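Local atomic coordinates of fluoride-specific ion channel FluC (Bordetella pertussis, PDB entry 5NKQ), a protein that forms a fluoride-specific channel across the bacterial inner membrane, lowering the fluoride concentration in the cell and its toxicity while excluding chloride. Residues Ala110-Leu113 / Ala114-Leu118; Leu79-Phe82 / Ser83-Ser86; Leu2-Pro6 / Leu7-Ala11; Ala102-Ala105 / Gly106-Ala110. All blocks are in the same frame, centred on the assembly; numbering follows the deposited sequence.

In the fold
The chain opens with contact 3, where residues 2-6 turn into transmembrane helix 6-30 at its N-terminal end. Helices 37-59 and 65-79 follow. Contact 2 then joins the break after helix 65-79 to the start of helix 83-95, near the sodium site. The chain next enters helix 98-126, which carries contact 4 and then contact 1. None of the four closes a long loop, and none nests or crosses another; contacts 3, 2 and 4 follow in series, and contact 1 begins on Ala110, where contact 4 ends. In space, contacts 2 and 4 meet where Phe85 packs on Tyr104, Ala105 and Ser108, whereas contacts 1 and 3 lie on opposite sides of the chain's centre. All four touch the second subunit.

Contact 1: Ala110-Leu113 / Ala114-Leu118; sequences AGSL and AMTGL. With F (fluoride ion), chain M.
Ala110 and Ala114 lie one turn apart within transmembrane helix 98-126, a pore-lining helix that shows how a uniform backbone can offer polar groups to an ion path. Ala114 N donates to Ala110 O at 3.1 Å, one of the i to i+4 bonds between the segments. At Met115 the bond from its N to Gly111 O is joined by a side-chain approach: CG, lying beside the backbone N (chi1 -63°), sits 3.2 Å from Gly111 O. Beyond that carbon the thioether chain bends twice and leads off to Leu44 and Tyr48 on helix 37-59. Thr116 comes next and faces back along the helix. Its N donates to Ser112 O at 2.9 Å, and its OG1 lies 2.8 Å from that same oxygen. The hydrogen bonds of Thr116 OG1 are with Gly47 O and with Ser86 OG of the second subunit, which places the hydroxyl between helix 37-59 of its own chain and the second subunit. Gly117 continues the ladder, its N bonded to Leu113 O. One turn before Thr116, Ser112 belongs to a fluoride pocket completed by Asn43, Gly47 and Thr80. Its hydroxyl is swung away from its own backbone N (chi1 -179°), and Ser112 OG donates to the fluoride ion at 2.8 Å.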
loop_
_atom_site.group_PDB
_atom_site.type_symbol
_atom_site.label_atom_id
_atom_site.label_comp_id
_atom_site.label_asym_id
_atom_site.label_seq_id
_atom_site.Cartn_x
_atom_site.Cartn_y
_atom_site.Cartn_z
ATOM N N ALA A 110 7.514 -8.698 -3.682
ATOM C CA ALA A 110 7.796 -10.097 -3.375
ATOM C C ALA A 110 7.940 -10.328 -1.877
ATOM O O ALA A 110 7.617 -11.414 -1.384
ATOM C CB ALA A 110 9.058 -10.554 -4.105
ATOM N N GLY A 111 8.421 -9.326 -1.141
ATOM C CA GLY A 111 8.546 -9.479 0.299
ATOM C C GLY A 111 7.202 -9.529 0.999
ATOM O O GLY A 111 6.992 -10.347 1.898
ATOM N N SER A 112 6.273 -8.658 0.597
ATOM C CA SER A 112 4.961 -8.634 1.237
ATOM C C SER A 112 4.179 -9.909 0.949
ATOM O O SER A 112 3.513 -10.450 1.840
ATOM C CB SER A 112 4.174 -7.407 0.777
ATOM O OG SER A 112 2.907 -7.350 1.407
ATOM N N LEU A 113 4.244 -10.405 -0.290
ATOM C CA LEU A 113 3.541 -11.637 -0.630
ATOM C C LEU A 113 4.108 -12.825 0.137
ATOM O O LEU A 113 3.358 -13.706 0.575
ATOM C CB LEU A 113 3.615 -11.888 -2.137
ATOM C CG LEU A 113 3.035 -10.800 -3.044
ATOM C CD1 LEU A 113 3.215 -11.173 -4.508
ATOM C CD2 LEU A 113 1.568 -10.557 -2.726
ATOM N N ALA A 114 5.431 -12.864 0.315
ATOM C CA ALA A 114 6.045 -13.961 1.055
ATOM C C ALA A 114 5.681 -13.904 2.534
ATOM O O ALA A 114 5.420 -14.942 3.154
ATOM C CB ALA A 114 7.562 -13.937 0.871
ATOM N N MET A 115 5.664 -12.703 3.118
ATOM C CA MET A 115 5.252 -12.572 4.512
ATOM C C MET A 115 3.781 -12.922 4.694
ATOM O O MET A 115 3.402 -13.477 5.731
ATOM C CB MET A 115 5.529 -11.157 5.018
ATOM C CG MET A 115 7.002 -10.774 5.025
ATOM S SD MET A 115 8.009 -11.845 6.069
ATOM C CE MET A 115 7.430 -11.385 7.699
ATOM N N THR A 116 2.941 -12.606 3.703
ATOM C CA THR A 116 1.539 -13.002 3.773
ATOM C C THR A 116 1.400 -14.520 3.750
ATOM O O THR A 116 0.606 -15.090 4.507
ATOM C CB THR A 116 0.752 -12.372 2.622
ATOM O OG1 THR A 116 0.854 -10.944 2.694
ATOM C CG2 THR A 116 -0.718 -12.770 2.698
ATOM N N GLY A 117 2.170 -15.190 2.890
ATOM C CA GLY A 117 2.173 -16.644 2.896
ATOM C C GLY A 117 2.711 -17.217 4.193
ATOM O O GLY A 117 2.214 -18.230 4.689
ATOM N N LEU A 118 3.735 -16.574 4.761
ATOM C CA LEU A 118 4.247 -17.004 6.058
ATOM C C LEU A 118 3.213 -16.791 7.157
ATOM O O LEU A 118 3.099 -17.610 8.076
ATOM C CB LEU A 118 5.540 -16.260 6.389
ATOM C CG LEU A 118 6.800 -16.699 5.643
ATOM C CD1 LEU A 118 7.985 -15.832 6.040
ATOM C CD2 LEU A 118 7.093 -18.167 5.911
HETATM F F F M . 1.786 -5.239 2.914
#

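Contact 2: Leu79-Phe82 / Ser83-Ser86; sequences LTTF and STFS. With NA (sodium ion), chain I.
The structural sodium site lies at a break in the third transmembrane segment, and just past the ion Thr81 and Phe82 meet the first turn of helix 83-95. Thr80, the first residue to leave helical geometry after helix 65-79, gives its carbonyl to the metal, with Thr80 O 2.2 Å from sodium. Gly77 O of the same chain and the Gly77 and Thr80 carbonyls of the second subunit complete the ligation, which therefore spans the dimer. When the helix resumes, Ser86 N donates to Phe82 O at 2.8 Å. Thr81 reaches across the same turn: its OG1, anti to the backbone N (chi1 173°), is hydrogen-bonded to Thr84 OG1 at 3.1 Å. The two side chains cross at nearly a right angle, and Thr81 CG2 packs against Thr84 CB at 3.7 Å. Phe82 and Phe85 lie side by side and point the same way, yet their rings form an offset T-shaped pair, with planes at 88° and centroids 5.7 Å apart. The edge of Phe85 is turned to the face of Phe82; the nearest carbons, Phe82 CE1 and Phe85 CD2, are 4.0 Å apart. Phe82 O also lies in the plane of the Phe85 ring, at its edge. Phe85 belongs to one fluoride pocket and Thr80 to another, so this short stretch links metal and anion sites. A broken membrane helix whose carbonyls bind a central sodium is the hallmark of the dual-topology, double-barrelled Fluc channel.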
loop_
_atom_site.group_PDB
_atom_site.type_symbol
_atom_site.label_atom_id
_atom_site.label_comp_id
_atom_site.label_asym_id
_atom_site.label_seq_id
_atom_site.Cartn_x
_atom_site.Cartn_y
_atom_site.Cartn_z
ATOM N N LEU A 79 -1.372 0.759 8.883
ATOM C CA LEU A 79 0.036 0.418 9.062
ATOM C C LEU A 79 0.766 0.362 7.726
ATOM O O LEU A 79 1.845 0.946 7.573
ATOM C CB LEU A 79 0.161 -0.914 9.800
ATOM C CG LEU A 79 1.576 -1.479 9.910
ATOM C CD1 LEU A 79 2.492 -0.515 10.658
ATOM C CD2 LEU A 79 1.548 -2.839 10.584
ATOM N N THR A 80 0.203 -0.343 6.750
ATOM C CA THR A 80 0.829 -0.430 5.440
ATOM C C THR A 80 0.493 0.805 4.611
ATOM O O THR A 80 -0.390 1.595 4.950
ATOM C CB THR A 80 0.384 -1.697 4.710
ATOM O OG1 THR A 80 -1.027 -1.642 4.464
ATOM C CG2 THR A 80 0.702 -2.922 5.550
ATOM N N THR A 81 1.217 0.973 3.507
ATOM C CA THR A 81 1.002 2.130 2.651
ATOM C C THR A 81 1.494 1.816 1.247
ATOM O O THR A 81 2.574 1.248 1.069
ATOM C CB THR A 81 1.714 3.375 3.200
ATOM O OG1 THR A 81 1.616 4.442 2.249
ATOM C CG2 THR A 81 3.180 3.080 3.488
ATOM N N PHE A 82 0.683 2.179 0.256
ATOM C CA PHE A 82 1.075 2.094 -1.143
ATOM C C PHE A 82 1.508 3.437 -1.711
ATOM O O PHE A 82 2.408 3.480 -2.557
ATOM C CB PHE A 82 -0.079 1.541 -1.985
ATOM C CG PHE A 82 0.354 0.585 -3.058
ATOM C CD1 PHE A 82 1.068 1.033 -4.157
ATOM C CD2 PHE A 82 0.036 -0.760 -2.975
ATOM C CE1 PHE A 82 1.466 0.155 -5.147
ATOM C CE2 PHE A 82 0.429 -1.643 -3.963
ATOM C CZ PHE A 82 1.145 -1.185 -5.050
ATOM N N SER A 83 0.894 4.531 -1.253
ATOM C CA SER A 83 1.242 5.855 -1.756
ATOM C C SER A 83 2.652 6.250 -1.341
ATOM O O SER A 83 3.440 6.730 -2.165
ATOM C CB SER A 83 0.226 6.885 -1.261
ATOM O OG SER A 83 0.095 6.832 0.150
ATOM N N THR A 84 2.987 6.067 -0.060
ATOM C CA THR A 84 4.337 6.380 0.399
ATOM C C THR A 84 5.370 5.531 -0.331
ATOM O O THR A 84 6.432 6.032 -0.721
ATOM C CB THR A 84 4.444 6.174 1.911
ATOM O OG1 THR A 84 3.447 6.961 2.576
ATOM C CG2 THR A 84 5.821 6.589 2.411
ATOM N N PHE A 85 5.070 4.246 -0.535
ATOM C CA PHE A 85 5.947 3.400 -1.338
ATOM C C PHE A 85 6.078 3.935 -2.759
ATOM O O PHE A 85 7.167 3.911 -3.343
ATOM C CB PHE A 85 5.420 1.964 -1.349
ATOM C CG PHE A 85 5.917 1.142 -2.506
ATOM C CD1 PHE A 85 7.181 0.578 -2.480
ATOM C CD2 PHE A 85 5.116 0.929 -3.617
ATOM C CE1 PHE A 85 7.641 -0.176 -3.542
ATOM C CE2 PHE A 85 5.571 0.175 -4.682
ATOM C CZ PHE A 85 6.835 -0.379 -4.644
ATOM N N SER A 86 4.977 4.432 -3.327
ATOM C CA SER A 86 5.009 4.930 -4.697
ATOM C C SER A 86 5.848 6.198 -4.809
ATOM O O SER A 86 6.631 6.346 -5.754
ATOM C CB SER A 86 3.584 5.181 -5.194
ATOM O OG SER A 86 3.574 5.540 -6.565
HETATM NA NA NA I . -2.439 2.303 4.330
#

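Contact 3: Leu2-Pro6 / Leu7-Ala11; sequences LTYAP and LNFIA
Tyr4 and Phe9 meet across the start of the first transmembrane helix as an offset T-shaped pair. The edge of Phe9 is directed at the face of Tyr4, with the planes at 78° and the centroids 5.4 Å apart. Contact is closest between Tyr4 CE1 and Phe9 CZ, at 3.5 Å, and Tyr4 CE1 lies in the plane of the Phe9 ring. Phe9 CG stands beside its own backbone N (chi1 -80°), which carries the ring back over the entrance of the helix. There its edge also meets a carbonyl: Ala5 O lies in the ring plane, 3.2 Å from Phe9 CD1. Ala5 is the N-cap residue, and its oxygen accepts weak bonds from both Asn8 N and Phe9 N. The next i to i+4 bond, from Ile10 N to Pro6 O at 3.3 Å, is not weak. Asn8 turns its amide toward the chain leading into the helix. Asn8 ND2 makes a weak bond to Leu2 O at 2.9 Å, while its separation from Thr3 O is so short that its exact length is doubtful. Thr3 O also accepts a weak bond from Ala5 N, closing an inverse gamma turn centred on Tyr4. Two successive helix residues thus both turn back on the preceding chain, Asn8 with its amide and Phe9 with its ring. Around this end, Asn8 packs on Trp66 and Leu69 of helix 65-79, while Phe9 meets the rings of Trp21 and Trp24 of the second subunit edge-to-face.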
loop_
_atom_site.group_PDB
_atom_site.type_symbol
_atom_site.label_atom_id
_atom_site.label_comp_id
_atom_site.label_asym_id
_atom_site.label_seq_id
_atom_site.Cartn_x
_atom_site.Cartn_y
_atom_site.Cartn_z
ATOM N N LEU A 2 -25.918 -3.981 8.863
ATOM C CA LEU A 2 -24.975 -4.418 9.886
ATOM C C LEU A 2 -23.551 -4.006 9.520
ATOM O O LEU A 2 -22.787 -3.564 10.376
ATOM C CB LEU A 2 -25.061 -5.934 10.082
ATOM C CG LEU A 2 -24.176 -6.545 11.171
ATOM C CD1 LEU A 2 -24.984 -7.479 12.057
ATOM C CD2 LEU A 2 -22.996 -7.282 10.555
ATOM N N THR A 3 -23.202 -4.152 8.241
ATOM C CA THR A 3 -21.870 -3.769 7.785
ATOM C C THR A 3 -21.711 -2.253 7.777
ATOM O O THR A 3 -20.798 -1.706 8.404
ATOM C CB THR A 3 -21.603 -4.346 6.392
ATOM O OG1 THR A 3 -21.717 -5.774 6.430
ATOM C CG2 THR A 3 -20.208 -3.968 5.916
ATOM N N TYR A 4 -22.599 -1.557 7.066
ATOM C CA TYR A 4 -22.572 -0.097 6.988
ATOM C C TYR A 4 -23.253 0.459 8.237
ATOM O O TYR A 4 -24.417 0.866 8.229
ATOM C CB TYR A 4 -23.247 0.378 5.707
ATOM C CG TYR A 4 -22.915 1.798 5.311
ATOM C CD1 TYR A 4 -21.636 2.140 4.889
ATOM C CD2 TYR A 4 -23.883 2.793 5.340
ATOM C CE1 TYR A 4 -21.328 3.436 4.520
ATOM C CE2 TYR A 4 -23.584 4.092 4.972
ATOM C CZ TYR A 4 -22.305 4.408 4.563
ATOM O OH TYR A 4 -22.002 5.699 4.196
ATOM N N ALA A 5 -22.501 0.469 9.334
ATOM C CA ALA A 5 -23.001 0.868 10.639
ATOM C C ALA A 5 -22.033 1.837 11.301
ATOM O O ALA A 5 -20.826 1.786 11.042
ATOM C CB ALA A 5 -23.210 -0.353 11.545
ATOM N N PRO A 6 -22.533 2.730 12.160
ATOM C CA PRO A 6 -21.635 3.707 12.800
ATOM C C PRO A 6 -20.585 3.078 13.699
ATOM O O PRO A 6 -19.491 3.639 13.838
ATOM C CB PRO A 6 -22.598 4.601 13.595
ATOM C CG PRO A 6 -23.825 3.771 13.783
ATOM C CD PRO A 6 -23.939 2.942 12.542
ATOM N N LEU A 7 -20.880 1.931 14.317
ATOM C CA LEU A 7 -19.883 1.272 15.153
ATOM C C LEU A 7 -18.695 0.787 14.331
ATOM O O LEU A 7 -17.562 0.782 14.823
ATOM C CB LEU A 7 -20.515 0.103 15.908
ATOM C CG LEU A 7 -19.606 -0.639 16.890
ATOM C CD1 LEU A 7 -19.367 0.196 18.140
ATOM C CD2 LEU A 7 -20.180 -2.001 17.244
ATOM N N ASN A 8 -18.933 0.383 13.081
ATOM C CA ASN A 8 -17.840 -0.080 12.234
ATOM C C ASN A 8 -16.934 1.066 11.806
ATOM O O ASN A 8 -15.721 0.870 11.659
ATOM C CB ASN A 8 -18.397 -0.807 11.011
ATOM C CG ASN A 8 -19.106 -2.096 11.377
ATOM O OD1 ASN A 8 -18.807 -2.711 12.401
ATOM N ND2 ASN A 8 -20.047 -2.516 10.539
ATOM N N PHE A 9 -17.495 2.260 11.597
ATOM C CA PHE A 9 -16.664 3.417 11.279
ATOM C C PHE A 9 -15.734 3.758 12.435
ATOM O O PHE A 9 -14.562 4.091 12.222
ATOM C CB PHE A 9 -17.542 4.619 10.924
ATOM C CG PHE A 9 -18.069 4.591 9.519
ATOM C CD1 PHE A 9 -19.248 3.929 9.218
ATOM C CD2 PHE A 9 -17.384 5.228 8.498
ATOM C CE1 PHE A 9 -19.734 3.902 7.924
ATOM C CE2 PHE A 9 -17.864 5.204 7.201
ATOM C CZ PHE A 9 -19.041 4.541 6.914
ATOM N N ILE A 10 -16.238 3.678 13.668
ATOM C CA ILE A 10 -15.398 3.935 14.833
ATOM C C ILE A 10 -14.318 2.869 14.956
ATOM O O ILE A 10 -13.153 3.176 15.237
ATOM C CB ILE A 10 -16.262 4.016 16.104
ATOM C CG1 ILE A 10 -17.325 5.107 15.958
ATOM C CG2 ILE A 10 -15.395 4.275 17.325
ATOM C CD1 ILE A 10 -18.240 5.230 17.156
ATOM N N ALA A 11 -14.683 1.603 14.741
ATOM C CA ALA A 11 -13.709 0.521 14.846
ATOM C C ALA A 11 -12.610 0.661 13.801
ATOM O O ALA A 11 -11.440 0.369 14.076
ATOM C CB ALA A 11 -14.409 -0.831 14.708
#

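Contact 4: Ala102-Ala105 / Gly106-Ala110; sequences AAYA and GASLA. With F (fluoride ion), chain J.
From Ala102 to Leu109 the backbone is continuous alpha-helix, with i to i+4 bonds such as Gly106 N to Ala102 O and Ala107 N to Ala103 O, both 2.8 Å. On this scaffold Tyr104 and Ser108, one turn apart, both border one fluoride ion. Ser108 N donates to Tyr104 O, and Ser108 OG stands 2.8 Å from that same oxygen. The fluoride ion is also 2.8 Å from Ser108 OG; the single hydroxyl proton has both acceptors within reach, and which one receives it is not settled. With CG turned away from the backbone N (chi1 -178°), the Tyr104 ring stands where Ser108 OG sits over one face, 3.8 Å above the ring plane and toward its rim. Tyr104 OH is 3.0 Å from fluoride and is hydrogen-bonded to Glu88, while Asn43 ND2 donates to the ion. These polar groups mark a fluoride site on the permeation path. Helix 83-95 packs against this face through Phe85, which touches Tyr104, Ala105 and Ser108; helix 37-59 contributes Thr39 and Leu40, and Leu109 packs on Phe85 of the second subunit.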
loop_
_atom_site.group_PDB
_atom_site.type_symbol
_atom_site.label_atom_id
_atom_site.label_comp_id
_atom_site.label_asym_id
_atom_site.label_seq_id
_atom_site.Cartn_x
_atom_site.Cartn_y
_atom_site.Cartn_z
ATOM N N ALA A 102 14.096 -0.625 -8.650
ATOM C CA ALA A 102 13.580 -1.957 -8.947
ATOM C C ALA A 102 13.769 -2.897 -7.764
ATOM O O ALA A 102 12.918 -3.755 -7.503
ATOM C CB ALA A 102 14.261 -2.519 -10.195
ATOM N N ALA A 103 14.878 -2.749 -7.035
ATOM C CA ALA A 103 15.098 -3.574 -5.853
ATOM C C ALA A 103 14.124 -3.213 -4.738
ATOM O O ALA A 103 13.663 -4.091 -4.001
ATOM C CB ALA A 103 16.542 -3.430 -5.372
ATOM N N TYR A 104 13.798 -1.924 -4.598
ATOM C CA TYR A 104 12.851 -1.518 -3.565
ATOM C C TYR A 104 11.436 -1.968 -3.907
ATOM O O TYR A 104 10.686 -2.396 -3.023
ATOM C CB TYR A 104 12.902 -0.003 -3.367
ATOM C CG TYR A 104 11.990 0.492 -2.269
ATOM C CD1 TYR A 104 12.151 0.059 -0.959
ATOM C CD2 TYR A 104 10.972 1.397 -2.539
ATOM C CE1 TYR A 104 11.321 0.509 0.050
ATOM C CE2 TYR A 104 10.139 1.854 -1.536
ATOM C CZ TYR A 104 10.316 1.406 -0.244
ATOM O OH TYR A 104 9.487 1.858 0.759
ATOM N N ALA A 105 11.055 -1.877 -5.182
ATOM C CA ALA A 105 9.753 -2.389 -5.595
ATOM C C ALA A 105 9.702 -3.906 -5.484
ATOM O O ALA A 105 8.686 -4.471 -5.063
ATOM C CB ALA A 105 9.439 -1.940 -7.022
ATOM N N GLY A 106 10.792 -4.582 -5.850
ATOM C CA GLY A 106 10.825 -6.031 -5.740
ATOM C C GLY A 106 10.802 -6.509 -4.301
ATOM O O GLY A 106 10.108 -7.474 -3.970
ATOM N N ALA A 107 11.561 -5.844 -3.425
ATOM C CA ALA A 107 11.553 -6.220 -2.016
ATOM C C ALA A 107 10.213 -5.915 -1.361
ATOM O O ALA A 107 9.795 -6.630 -0.443
ATOM C CB ALA A 107 12.682 -5.508 -1.271
ATOM N N SER A 108 9.525 -4.865 -1.814
ATOM C CA SER A 108 8.215 -4.547 -1.256
ATOM C C SER A 108 7.139 -5.488 -1.783
ATOM O O SER A 108 6.284 -5.944 -1.017
ATOM C CB SER A 108 7.849 -3.094 -1.565
ATOM O OG SER A 108 8.767 -2.196 -0.965
ATOM N N LEU A 109 7.165 -5.793 -3.082
ATOM C CA LEU A 109 6.152 -6.671 -3.658
ATOM C C LEU A 109 6.387 -8.122 -3.254
ATOM O O LEU A 109 5.562 -8.728 -2.560
ATOM C CB LEU A 109 6.141 -6.528 -5.182
ATOM C CG LEU A 109 5.221 -7.482 -5.947
ATOM C CD1 LEU A 109 3.781 -7.343 -5.475
ATOM C CD2 LEU A 109 5.321 -7.239 -7.446
ATOM N N ALA A 110 7.514 -8.698 -3.682
ATOM C CA ALA A 110 7.796 -10.097 -3.375
ATOM C C ALA A 110 7.940 -10.328 -1.877
ATOM O O ALA A 110 7.617 -11.414 -1.384
ATOM C CB ALA A 110 9.058 -10.554 -4.105
HETATM F F F J . 7.691 -0.493 0.915
#